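Vacuolar protein sorting-associated protein 29 (Entamoeba histolytica, PDB 5XCJ) probably serves protein transport as a metal-binding retromer subunit with a metallophosphatase fold. Local coordinates at residues Val3-Asp8 with Ile110-His115. The protein carries 1 engineered substitution. Residues are numbered along the deposited sequence; the frame is centred on the assembly and turned at random.
Sequences VLVIGD and ILITGH
Val5 and Ile112 meet tip to tip between the two sheets of the domain. Val5 lies on strand 2-6, and its CG1 comes within 3.6 Å of Ile112 CG2. Each lies anti to its own backbone N (chi1 -176° for Val5), which brings the two methyls together. Ile112 CD1 spans the two Val5 methyls, 4.0 Å from CG1 and 4.0 Å from CG2. Met151 and Leu153 touch Val5 from the neighbouring strand 149-156, while Ile82 and Leu84 do the same for Ile112 from strand 80-85. Val5 and Ile112 are both buried. The strand ends at Ile6, and Gly7 leads to Asp8. Its side chain starts toward segment 110-115, where the contact becomes polar. OD2 accepts the backbone N-H of His115 through its syn lone pair, N to OD2 2.9 Å. The bond is bent, with 133° at the hydrogen. The other oxygen, OD1, is held by His86 NE2 and weakly by Asn39 ND2, so both carboxylate oxygens are gripped and the group's rotation is restrained. The His115 side chain sets out away from segment 3-8, and its ring meets that of Trp93. Asp8, Asn39, His115 and His117 bind zinc in this protein, as does the native residue at position 62, an engineered alanine here; no metal is bound in this chain. Facing sheets whose strand-end loops supply metal ligands are the hallmark of the calcineurin-like metallophosphatase fold.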
loop_
_atom_site.group_PDB
_atom_site.type_symbol
_atom_site.label_atom_id
_atom_site.label_comp_id
_atom_site.label_asym_id
_atom_site.label_seq_id
_atom_site.Cartn_x
_atom_site.Cartn_y
_atom_site.Cartn_z
ATOM N N VAL A 3 8.028 3.372 6.970
ATOM C CA VAL A 3 7.656 2.701 5.733
ATOM C C VAL A 3 6.458 3.330 5.035
ATOM O O VAL A 3 5.379 3.441 5.607
ATOM C CB VAL A 3 7.308 1.234 6.031
ATOM C CG1 VAL A 3 7.168 0.429 4.756
ATOM C CG2 VAL A 3 8.328 0.625 6.979
ATOM N N LEU A 4 6.651 3.733 3.788
ATOM C CA LEU A 4 5.566 4.317 3.029
ATOM C C LEU A 4 4.850 3.173 2.319
ATOM O O LEU A 4 5.477 2.422 1.588
ATOM C CB LEU A 4 6.108 5.317 2.001
ATOM C CG LEU A 4 5.171 5.826 0.906
ATOM C CD1 LEU A 4 4.017 6.647 1.459
ATOM C CD2 LEU A 4 5.931 6.608 -0.153
ATOM N N VAL A 5 3.556 3.022 2.574
ATOM C CA VAL A 5 2.766 1.983 1.922
ATOM C C VAL A 5 1.862 2.689 0.916
ATOM O O VAL A 5 0.979 3.453 1.283
ATOM C CB VAL A 5 1.945 1.168 2.936
ATOM C CG1 VAL A 5 1.203 0.034 2.247
ATOM C CG2 VAL A 5 2.850 0.633 4.031
ATOM N N ILE A 6 2.102 2.423 -0.360
ATOM C CA ILE A 6 1.381 3.071 -1.453
ATOM C C ILE A 6 1.151 2.121 -2.631
ATOM O O ILE A 6 1.795 1.083 -2.714
ATOM C CB ILE A 6 2.182 4.307 -1.918
ATOM C CG1 ILE A 6 1.294 5.361 -2.584
ATOM C CG2 ILE A 6 3.336 3.879 -2.799
ATOM C CD1 ILE A 6 1.990 6.683 -2.813
ATOM N N GLY A 7 0.230 2.481 -3.521
ATOM C CA GLY A 7 -0.070 1.666 -4.685
ATOM C C GLY A 7 -1.332 2.024 -5.453
ATOM O O GLY A 7 -1.977 3.031 -5.181
ATOM N N ASP A 8 -1.672 1.171 -6.417
ATOM C CA ASP A 8 -2.864 1.337 -7.248
ATOM C C ASP A 8 -2.926 2.692 -7.945
ATOM O O ASP A 8 -3.944 3.365 -7.938
ATOM C CB ASP A 8 -4.135 1.050 -6.457
ATOM C CG ASP A 8 -4.392 -0.430 -6.304
ATOM O OD1 ASP A 8 -4.092 -1.166 -7.254
ATOM O OD2 ASP A 8 -4.874 -0.849 -5.238
ATOM N N ILE A 110 2.480 -9.196 9.065
ATOM C CA ILE A 110 1.726 -8.170 8.373
ATOM C C ILE A 110 1.521 -8.496 6.894
ATOM O O ILE A 110 2.460 -8.862 6.202
ATOM C CB ILE A 110 2.439 -6.805 8.466
ATOM C CG1 ILE A 110 2.642 -6.387 9.922
ATOM C CG2 ILE A 110 1.666 -5.737 7.713
ATOM C CD1 ILE A 110 3.350 -5.059 10.078
ATOM N N LEU A 111 0.287 -8.374 6.424
ATOM C CA LEU A 111 0.001 -8.608 5.016
ATOM C C LEU A 111 -0.525 -7.330 4.376
ATOM O O LEU A 111 -1.551 -6.796 4.778
ATOM C CB LEU A 111 -1.006 -9.746 4.830
ATOM C CG LEU A 111 -1.327 -10.088 3.374
ATOM C CD1 LEU A 111 -0.113 -10.678 2.686
ATOM C CD2 LEU A 111 -2.514 -11.033 3.277
ATOM N N ILE A 112 0.180 -6.863 3.358
ATOM C CA ILE A 112 -0.196 -5.655 2.651
ATOM C C ILE A 112 -0.705 -6.018 1.264
ATOM O O ILE A 112 -0.040 -6.720 0.514
ATOM C CB ILE A 112 0.985 -4.679 2.516
ATOM C CG1 ILE A 112 1.546 -4.323 3.897
ATOM C CG2 ILE A 112 0.567 -3.436 1.760
ATOM C CD1 ILE A 112 2.684 -3.334 3.871
ATOM N N THR A 113 -1.906 -5.542 0.957
ATOM C CA THR A 113 -2.562 -5.773 -0.324
ATOM C C THR A 113 -3.312 -4.520 -0.793
ATOM O O THR A 113 -3.630 -3.653 0.002
ATOM C CB THR A 113 -3.555 -6.956 -0.259
ATOM O OG1 THR A 113 -4.532 -6.720 0.761
ATOM C CG2 THR A 113 -2.831 -8.255 0.027
ATOM N N GLY A 114 -3.572 -4.435 -2.090
ATOM C CA GLY A 114 -4.297 -3.314 -2.648
ATOM C C GLY A 114 -5.552 -3.835 -3.309
ATOM O O GLY A 114 -6.378 -4.448 -2.630
ATOM N N HIS A 115 -5.713 -3.524 -4.591
ATOM C CA HIS A 115 -6.831 -3.987 -5.419
ATOM C C HIS A 115 -8.205 -3.356 -5.180
ATOM O O HIS A 115 -8.874 -2.943 -6.113
ATOM C CB HIS A 115 -6.937 -5.510 -5.384
ATOM C CG HIS A 115 -7.942 -6.060 -6.344
ATOM N ND1 HIS A 115 -7.647 -6.315 -7.664
ATOM C CD2 HIS A 115 -9.245 -6.386 -6.180
ATOM C CE1 HIS A 115 -8.722 -6.780 -8.272
ATOM N NE2 HIS A 115 -9.703 -6.838 -7.393
#